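Local coordinates for protein peptidoglycan glycosyltransferase (Burkholderia ambifaria, PDB 5UY7) that belongs to the penicillin-binding proteins and is built here around a transpeptidase-family domain that shares its fold with the beta-lactamases, at residues 264-269 with 388-393; 260-265 with 359-364; 272-277 with 395-400. All coordinates share one frame; numbering follows the deposited sequence.

Overall arrangement
Contact 1 and contact 3 are buried, contact 2 lies at the surface. Contacts 1 and 2 share Asp-264 and Val-265, touch each other, and follow one continuous run of chain from helix 260-263 into strand 265-266. Contacts 1 and 3 both use helix 390-401, its first turn in contact 1 and a later part in contact 3, and meet where Leu-393 packs on Met-272. The chemistry changes with place: contact 1 pairs two short strands and closes an apolar cluster beside them, contact 2 relies on one backbone bond, a water and small side chains, and contact 3 is apolar and aromatic with no hydrogen bond across it.

Contact 1: 264-269 with 388-393; sequences DVFEPG and VSLFQL
Val-388 O is approached by three groups of the 264-269 segment. Phe-266 N donates to Val-388 O at 2.9 Å, Val-265 CA adds a bent, weaker CA-H...O contact to the same oxygen from 3.1 Å, and the Phe-266 ring lays one face over it, offset toward the rim, with CD1 3.7 Å from Val-388 O. The return bond, Val-388 N to Phe-266 O at 2.9 Å, completes an antiparallel hydrogen-bonded pair. The ring gets there because CG of Phe-266 sits between its own backbone N and carbonyl carbon (chi1 51°), which folds it back over the partner strand. Its far end then meets the start of the helix: Phe-266 CE2 lies 4.0 Å from Leu-393 CD1, and CZ leans on Leu-390 CB. The other methyl of Leu-393 goes to the proline, CD2 to Pro-268 CB being 4.1 Å. Pro-268 also crosses Val-388 at about a right angle, with its CB 3.8 Å from Val-388 CG2. A water in the plane of the phenyl ring, at its edge, lies within bonding distance of Asp-264 O and takes the hydrogen of Leu-390 N at 2.9 Å. Ser-389 and Gln-392 form a capping box: Ser-389 OG accepts from Gln-392 N, and Gln-392 OE1 from Ser-389 N. Strand 477-485 adds Arg-478 and Ser-480 against Phe-266 and Val-482 against Leu-393, while Leu-390 rests on Ala-224 of strand 222-229, so the two-stranded pair and the start of helix 390-401 pack against the large antiparallel sheet.

Contact 2: 260-265 with 359-364; sequences RILTDV and PGAAAG
Val-265 and Ala-362 press together here, CG1 to CB at 3.5 Å, tighter than usual for two carbons. Val-265 turns CG1 anti to its carbonyl carbon, beside its backbone N (chi1 -58°), and that branch alone does the touching; it also lies 4.0 Å from Gly-364 CA, where the loop has no side chain. The Ala-362 methyl is wedged from a second side by Thr-263 O, 3.3 Å from CB. Thr-263 divides its branches: with OG1 between backbone N and carbonyl carbon (chi1 63°), CG2 swings beside the backbone N and reaches Gly-360 O at 3.4 Å. Leu-262 offers CD2 to Ala-361 CB, 4.3 Å away. Its carbonyl oxygen carries the polar part: Ala-362 N donates to Leu-262 O at 2.9 Å, nearly straight at 170°, and a water donates to both Leu-262 O and Ala-362 O, closing a small bridge. Two carbonyls are thus satisfied near the surface. The contact is a surface loop of the transpeptidase domain, running between helices 338-347 and 374-381, laid along the single helical turn 260-263 by one backbone bond and a water bridge.

Contact 3: 272-277 with 395-400; sequences MKPFTV and RAYTAI
Helices 273-277 and 395-400 run 11.1 Å apart at closest approach, their N-to-C directions 43° apart, and the width between them is spanned by Phe-275, Pro-274, Tyr-397 and Ile-400. Phe-275 contributes the largest share. With CG anti to the carbonyl carbon, beside the backbone N (chi1 -67°), its ring extends to the other helix and presents an edge to the face of Tyr-397 in an offset edge-to-face pair, planes at 84° and centroids 5.2 Å apart. Phe-275 CE2 does the touching, 3.5 Å from Tyr-397 CE1. Phe-275 CZ goes further in, 3.6 Å from Ala-396 CB, while Ala-396 O stands near the ring plane at its edge, 3.5 Å from CZ. Ile-400 makes an off-centre CH-pi contact, its CD1 4.2 Å from the centroid of the Phe-275 ring, and the same methyl meets Pro-274 CB at 4.1 Å. Pro-274 crosses Tyr-397 obliquely, CG 3.5 Å from Tyr-397 OH. Val-434 and Leu-438 of helix 428-442 touch Pro-274 as well. Lys-273 points elsewhere, its NZ bonded to Ser-270 OG, Ser-324 O and Asn-326 OD1, consistent with the SxxK motif of this family. No hydrogen bond joins the two segments, whose packing probably rests on shape fit and dispersion, with a weak electrostatic part at the ring edge; the polar tie, Tyr-397 OH to Ile-271 O, lies just beyond.

Contact 1: 264-269 with 388-393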
loop_
_atom_site.group_PDB
_atom_site.type_symbol
_atom_site.label_atom_id
_atom_site.label_comp_id
_atom_site.label_asym_id
_atom_site.label_seq_id
_atom_site.Cartn_x
_atom_site.Cartn_y
_atom_site.Cartn_z
ATOM N N ASP A 264 -12.933 6.824 6.856
ATOM C CA ASP A 264 -12.312 7.969 6.203
ATOM C C ASP A 264 -11.647 7.553 4.897
ATOM O O ASP A 264 -10.863 6.596 4.860
ATOM C CB ASP A 264 -11.302 8.635 7.138
ATOM C CG ASP A 264 -11.978 9.399 8.272
ATOM O OD1 ASP A 264 -13.210 9.259 8.444
ATOM O OD2 ASP A 264 -11.282 10.146 8.982
ATOM N N VAL A 265 -11.957 8.276 3.820
ATOM C CA VAL A 265 -11.378 7.963 2.523
ATOM C C VAL A 265 -10.505 9.116 2.054
ATOM O O VAL A 265 -10.685 10.276 2.439
ATOM C CB VAL A 265 -12.436 7.617 1.454
ATOM C CG1 VAL A 265 -13.271 6.437 1.910
ATOM C CG2 VAL A 265 -13.302 8.813 1.144
ATOM N N PHE A 266 -9.546 8.768 1.198
ATOM C CA PHE A 266 -8.558 9.705 0.682
ATOM C C PHE A 266 -7.985 9.135 -0.604
ATOM O O PHE A 266 -8.127 7.944 -0.896
ATOM C CB PHE A 266 -7.434 9.955 1.692
ATOM C CG PHE A 266 -6.814 8.693 2.234
ATOM C CD1 PHE A 266 -7.353 8.069 3.354
ATOM C CD2 PHE A 266 -5.687 8.137 1.638
ATOM C CE1 PHE A 266 -6.783 6.908 3.858
ATOM C CE2 PHE A 266 -5.114 6.979 2.148
ATOM C CZ PHE A 266 -5.672 6.366 3.257
ATOM N N GLU A 267 -7.327 9.997 -1.367
ATOM C CA GLU A 267 -6.649 9.521 -2.567
ATOM C C GLU A 267 -5.373 8.784 -2.173
ATOM O O GLU A 267 -4.548 9.330 -1.431
ATOM C CB GLU A 267 -6.334 10.680 -3.509
ATOM C CG GLU A 267 -7.584 11.375 -4.058
ATOM C CD GLU A 267 -7.250 12.507 -5.003
ATOM O OE1 GLU A 267 -6.774 13.562 -4.535
ATOM O OE2 GLU A 267 -7.452 12.336 -6.219
ATOM N N PRO A 268 -5.182 7.551 -2.640
ATOM C CA PRO A 268 -4.040 6.751 -2.174
ATOM C C PRO A 268 -2.691 7.211 -2.703
ATOM O O PRO A 268 -1.663 6.848 -2.114
ATOM C CB PRO A 268 -4.375 5.343 -2.684
ATOM C CG PRO A 268 -5.296 5.598 -3.878
ATOM C CD PRO A 268 -6.108 6.788 -3.492
ATOM N N GLY A 269 -2.649 7.935 -3.818
ATOM C CA GLY A 269 -1.366 8.397 -4.327
ATOM C C GLY A 269 -0.426 7.257 -4.674
ATOM O O GLY A 269 -0.841 6.199 -5.160
ATOM N N VAL A 388 -9.970 5.772 -1.339
ATOM C CA VAL A 388 -9.890 4.501 -0.629
ATOM C C VAL A 388 -9.828 4.796 0.864
ATOM O O VAL A 388 -9.483 5.899 1.279
ATOM C CB VAL A 388 -8.642 3.686 -1.031
ATOM C CG1 VAL A 388 -8.597 3.478 -2.543
ATOM C CG2 VAL A 388 -7.378 4.404 -0.544
ATOM N N SER A 389 -10.131 3.782 1.673
ATOM C CA SER A 389 -9.853 3.833 3.104
ATOM C C SER A 389 -8.529 3.130 3.378
ATOM O O SER A 389 -8.043 2.344 2.565
ATOM C CB SER A 389 -10.958 3.158 3.919
ATOM O OG SER A 389 -10.960 1.759 3.653
ATOM N N LEU A 390 -7.960 3.393 4.562
ATOM C CA LEU A 390 -6.735 2.680 4.925
ATOM C C LEU A 390 -6.996 1.183 5.054
ATOM O O LEU A 390 -6.147 0.364 4.674
ATOM C CB LEU A 390 -6.146 3.236 6.221
ATOM C CG LEU A 390 -4.757 2.683 6.576
ATOM C CD1 LEU A 390 -3.725 3.156 5.566
ATOM C CD2 LEU A 390 -4.376 3.135 7.990
ATOM N N PHE A 391 -8.171 0.810 5.570
ATOM C CA PHE A 391 -8.541 -0.599 5.637
ATOM C C PHE A 391 -8.483 -1.239 4.257
ATOM O O PHE A 391 -7.920 -2.327 4.083
ATOM C CB PHE A 391 -9.943 -0.751 6.234
ATOM C CG PHE A 391 -10.345 -2.182 6.489
ATOM C CD1 PHE A 391 -10.842 -2.977 5.466
ATOM C CD2 PHE A 391 -10.232 -2.729 7.759
ATOM C CE1 PHE A 391 -11.204 -4.295 5.705
ATOM C CE2 PHE A 391 -10.598 -4.046 8.000
ATOM C CZ PHE A 391 -11.082 -4.824 6.974
ATOM N N GLN A 392 -9.070 -0.572 3.256
ATOM C CA GLN A 392 -9.054 -1.121 1.905
ATOM C C GLN A 392 -7.632 -1.307 1.388
ATOM O O GLN A 392 -7.342 -2.293 0.702
ATOM C CB GLN A 392 -9.840 -0.218 0.958
ATOM C CG GLN A 392 -11.340 -0.378 1.074
ATOM C CD GLN A 392 -12.071 0.640 0.220
ATOM O OE1 GLN A 392 -11.570 1.740 0.005
ATOM N NE2 GLN A 392 -13.249 0.272 -0.280
ATOM N N LEU A 393 -6.736 -0.365 1.686
ATOM C CA LEU A 393 -5.354 -0.494 1.224
ATOM C C LEU A 393 -4.640 -1.644 1.922
ATOM O O LEU A 393 -3.890 -2.397 1.285
ATOM C CB LEU A 393 -4.596 0.813 1.459
ATOM C CG LEU A 393 -5.005 1.987 0.562
ATOM C CD1 LEU A 393 -4.251 3.241 1.006
ATOM C CD2 LEU A 393 -4.726 1.671 -0.911
HETATM O O HOH W 1 -9.054 5.376 6.386
#

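Contact 2: 260-265 with 359-364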
loop_
_atom_site.group_PDB
_atom_site.type_symbol
_atom_site.label_atom_id
_atom_site.label_comp_id
_atom_site.label_asym_id
_atom_site.label_seq_id
_atom_site.Cartn_x
_atom_site.Cartn_y
_atom_site.Cartn_z
ATOM N N ARG A 260 -12.245 5.588 12.025
ATOM C CA ARG A 260 -11.733 6.308 10.859
ATOM C C ARG A 260 -10.958 5.405 9.905
ATOM O O ARG A 260 -10.926 5.669 8.697
ATOM C CB ARG A 260 -10.859 7.477 11.309
ATOM C CG ARG A 260 -11.610 8.495 12.153
ATOM C CD ARG A 260 -10.775 9.729 12.441
ATOM N NE ARG A 260 -9.567 9.432 13.208
ATOM C CZ ARG A 260 -9.532 9.256 14.528
ATOM N NH1 ARG A 260 -10.647 9.324 15.243
ATOM N NH2 ARG A 260 -8.382 9.000 15.132
ATOM N N ILE A 261 -10.320 4.347 10.416
ATOM C CA ILE A 261 -9.638 3.394 9.542
ATOM C C ILE A 261 -10.592 2.848 8.494
ATOM O O ILE A 261 -10.200 2.592 7.349
ATOM C CB ILE A 261 -9.022 2.245 10.367
ATOM C CG1 ILE A 261 -7.894 2.758 11.250
ATOM C CG2 ILE A 261 -8.517 1.136 9.441
ATOM C CD1 ILE A 261 -7.210 1.667 12.054
ATOM N N LEU A 262 -11.863 2.678 8.859
ATOM C CA LEU A 262 -12.865 2.135 7.958
ATOM C C LEU A 262 -13.719 3.201 7.284
ATOM O O LEU A 262 -14.248 2.958 6.193
ATOM C CB LEU A 262 -13.786 1.181 8.724
ATOM C CG LEU A 262 -13.101 -0.116 9.147
ATOM C CD1 LEU A 262 -13.516 -0.496 10.551
ATOM C CD2 LEU A 262 -13.451 -1.217 8.158
ATOM N N THR A 263 -13.862 4.374 7.891
ATOM C CA THR A 263 -14.822 5.348 7.378
ATOM C C THR A 263 -14.185 6.478 6.586
ATOM O O THR A 263 -14.841 7.041 5.705
ATOM C CB THR A 263 -15.648 5.944 8.525
ATOM O OG1 THR A 263 -14.790 6.651 9.430
ATOM C CG2 THR A 263 -16.381 4.842 9.284
ATOM N N ASP A 264 -12.933 6.824 6.856
ATOM C CA ASP A 264 -12.312 7.969 6.203
ATOM C C ASP A 264 -11.647 7.553 4.897
ATOM O O ASP A 264 -10.863 6.596 4.860
ATOM C CB ASP A 264 -11.302 8.635 7.138
ATOM C CG ASP A 264 -11.978 9.399 8.272
ATOM O OD1 ASP A 264 -13.210 9.259 8.444
ATOM O OD2 ASP A 264 -11.282 10.146 8.982
ATOM N N VAL A 265 -11.957 8.276 3.820
ATOM C CA VAL A 265 -11.378 7.963 2.523
ATOM C C VAL A 265 -10.505 9.116 2.054
ATOM O O VAL A 265 -10.685 10.276 2.439
ATOM C CB VAL A 265 -12.436 7.617 1.454
ATOM C CG1 VAL A 265 -13.271 6.437 1.910
ATOM C CG2 VAL A 265 -13.302 8.813 1.144
ATOM N N PRO A 359 -20.435 -0.871 11.302
ATOM C CA PRO A 359 -21.405 -0.188 10.447
ATOM C C PRO A 359 -20.778 1.017 9.768
ATOM O O PRO A 359 -19.805 1.604 10.252
ATOM C CB PRO A 359 -22.500 0.237 11.432
ATOM C CG PRO A 359 -21.756 0.474 12.699
ATOM C CD PRO A 359 -20.631 -0.547 12.726
ATOM N N GLY A 360 -21.343 1.369 8.619
ATOM C CA GLY A 360 -20.933 2.578 7.930
ATOM C C GLY A 360 -19.515 2.560 7.409
ATOM O O GLY A 360 -18.900 3.624 7.280
ATOM N N ALA A 361 -18.969 1.382 7.108
ATOM C CA ALA A 361 -17.666 1.333 6.462
ATOM C C ALA A 361 -17.753 1.967 5.079
ATOM O O ALA A 361 -18.724 1.764 4.344
ATOM C CB ALA A 361 -17.165 -0.108 6.358
ATOM N N ALA A 362 -16.732 2.744 4.729
ATOM C CA ALA A 362 -16.752 3.501 3.486
ATOM C C ALA A 362 -16.441 2.613 2.290
ATOM O O ALA A 362 -15.590 1.723 2.358
ATOM C CB ALA A 362 -15.754 4.652 3.555
ATOM N N ALA A 363 -17.134 2.872 1.181
ATOM C CA ALA A 363 -16.830 2.177 -0.062
ATOM C C ALA A 363 -15.692 2.833 -0.833
ATOM O O ALA A 363 -15.014 2.156 -1.613
ATOM C CB ALA A 363 -18.074 2.117 -0.951
ATOM N N GLY A 364 -15.459 4.127 -0.625
ATOM C CA GLY A 364 -14.567 4.870 -1.484
ATOM C C GLY A 364 -15.237 5.188 -2.807
ATOM O O GLY A 364 -16.415 4.904 -3.038
HETATM O O HOH W 2 -13.566 1.201 4.174
#

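Contact 3: 272-277 with 395-400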
loop_
_atom_site.group_PDB
_atom_site.type_symbol
_atom_site.label_atom_id
_atom_site.label_comp_id
_atom_site.label_asym_id
_atom_site.label_seq_id
_atom_site.Cartn_x
_atom_site.Cartn_y
_atom_site.Cartn_z
ATOM N N MET A 272 -0.623 3.288 -4.898
ATOM C CA MET A 272 -1.206 2.486 -5.967
ATOM C C MET A 272 -0.202 2.056 -7.025
ATOM O O MET A 272 -0.539 1.189 -7.837
ATOM C CB MET A 272 -2.331 3.245 -6.668
ATOM C CG MET A 272 -3.533 3.517 -5.788
ATOM S SD MET A 272 -4.210 2.054 -4.978
ATOM C CE MET A 272 -4.724 1.109 -6.415
ATOM N N LYS A 273 0.992 2.652 -7.062
ATOM C CA LYS A 273 1.918 2.341 -8.149
ATOM C C LYS A 273 2.246 0.853 -8.228
ATOM O O LYS A 273 2.330 0.327 -9.356
ATOM C CB LYS A 273 3.182 3.205 -8.010
ATOM C CG LYS A 273 2.904 4.673 -8.307
ATOM C CD LYS A 273 4.029 5.625 -7.860
ATOM C CE LYS A 273 3.682 7.033 -8.298
ATOM N NZ LYS A 273 4.521 8.117 -7.653
ATOM N N PRO A 274 2.406 0.119 -7.121
ATOM C CA PRO A 274 2.651 -1.325 -7.248
ATOM C C PRO A 274 1.516 -2.083 -7.910
ATOM O O PRO A 274 1.776 -3.134 -8.502
ATOM C CB PRO A 274 2.848 -1.773 -5.797
ATOM C CG PRO A 274 3.404 -0.565 -5.141
ATOM C CD PRO A 274 2.637 0.567 -5.729
ATOM N N PHE A 275 0.272 -1.601 -7.818
ATOM C CA PHE A 275 -0.826 -2.322 -8.459
ATOM C C PHE A 275 -0.861 -2.056 -9.955
ATOM O O PHE A 275 -1.192 -2.952 -10.737
ATOM C CB PHE A 275 -2.167 -1.957 -7.812
ATOM C CG PHE A 275 -2.281 -2.446 -6.400
ATOM C CD1 PHE A 275 -2.407 -3.800 -6.136
ATOM C CD2 PHE A 275 -2.216 -1.560 -5.334
ATOM C CE1 PHE A 275 -2.474 -4.272 -4.830
ATOM C CE2 PHE A 275 -2.286 -2.025 -4.023
ATOM C CZ PHE A 275 -2.418 -3.386 -3.776
ATOM N N THR A 276 -0.539 -0.829 -10.366
ATOM C CA THR A 276 -0.373 -0.545 -11.789
ATOM C C THR A 276 0.641 -1.495 -12.407
ATOM O O THR A 276 0.393 -2.101 -13.459
ATOM C CB THR A 276 0.083 0.902 -11.976
ATOM O OG1 THR A 276 -0.918 1.784 -11.451
ATOM C CG2 THR A 276 0.293 1.216 -13.452
ATOM N N VAL A 277 1.787 -1.647 -11.736
ATOM C CA VAL A 277 2.847 -2.511 -12.229
ATOM C C VAL A 277 2.429 -3.970 -12.133
ATOM O O VAL A 277 2.639 -4.746 -13.077
ATOM C CB VAL A 277 4.149 -2.229 -11.457
ATOM C CG1 VAL A 277 5.158 -3.349 -11.677
ATOM C CG2 VAL A 277 4.721 -0.888 -11.883
ATOM N N ARG A 395 -5.969 -4.372 3.092
ATOM C CA ARG A 395 -6.475 -5.603 2.491
ATOM C C ARG A 395 -5.901 -5.810 1.096
ATOM O O ARG A 395 -5.472 -6.921 0.748
ATOM C CB ARG A 395 -8.005 -5.569 2.448
ATOM C CG ARG A 395 -8.630 -6.753 1.729
ATOM C CD ARG A 395 -10.155 -6.684 1.763
ATOM N NE ARG A 395 -10.659 -5.429 1.209
ATOM C CZ ARG A 395 -11.936 -5.058 1.229
ATOM N NH1 ARG A 395 -12.854 -5.845 1.779
ATOM N NH2 ARG A 395 -12.295 -3.898 0.702
ATOM N N ALA A 396 -5.880 -4.750 0.284
ATOM C CA ALA A 396 -5.333 -4.869 -1.067
ATOM C C ALA A 396 -3.886 -5.352 -1.048
ATOM O O ALA A 396 -3.494 -6.184 -1.876
ATOM C CB ALA A 396 -5.447 -3.529 -1.799
ATOM N N TYR A 397 -3.074 -4.865 -0.098
ATOM C CA TYR A 397 -1.670 -5.278 -0.080
ATOM C C TYR A 397 -1.502 -6.743 0.318
ATOM O O TYR A 397 -0.451 -7.328 0.031
ATOM C CB TYR A 397 -0.842 -4.352 0.830
ATOM C CG TYR A 397 -0.196 -3.222 0.040
ATOM C CD1 TYR A 397 -0.970 -2.191 -0.493
ATOM C CD2 TYR A 397 1.173 -3.208 -0.210
ATOM C CE1 TYR A 397 -0.396 -1.175 -1.255
ATOM C CE2 TYR A 397 1.757 -2.189 -0.957
ATOM C CZ TYR A 397 0.965 -1.174 -1.470
ATOM O OH TYR A 397 1.556 -0.175 -2.226
ATOM N N THR A 398 -2.513 -7.363 0.946
ATOM C CA THR A 398 -2.388 -8.794 1.206
ATOM C C THR A 398 -2.346 -9.576 -0.093
ATOM O O THR A 398 -1.785 -10.667 -0.115
ATOM C CB THR A 398 -3.513 -9.346 2.108
ATOM O OG1 THR A 398 -4.782 -9.303 1.425
ATOM C CG2 THR A 398 -3.572 -8.579 3.448
ATOM N N ALA A 399 -2.899 -9.034 -1.185
ATOM C CA ALA A 399 -2.822 -9.736 -2.461
ATOM C C ALA A 399 -1.382 -9.845 -2.926
ATOM O O ALA A 399 -0.980 -10.868 -3.485
ATOM C CB ALA A 399 -3.674 -9.030 -3.516
ATOM N N ILE A 400 -0.581 -8.806 -2.688
ATOM C CA ILE A 400 0.820 -8.862 -3.075
ATOM C C ILE A 400 1.595 -9.733 -2.102
ATOM O O ILE A 400 2.513 -10.457 -2.494
ATOM C CB ILE A 400 1.390 -7.430 -3.149
ATOM C CG1 ILE A 400 0.737 -6.679 -4.315
ATOM C CG2 ILE A 400 2.929 -7.446 -3.274
ATOM C CD1 ILE A 400 1.061 -5.186 -4.316
#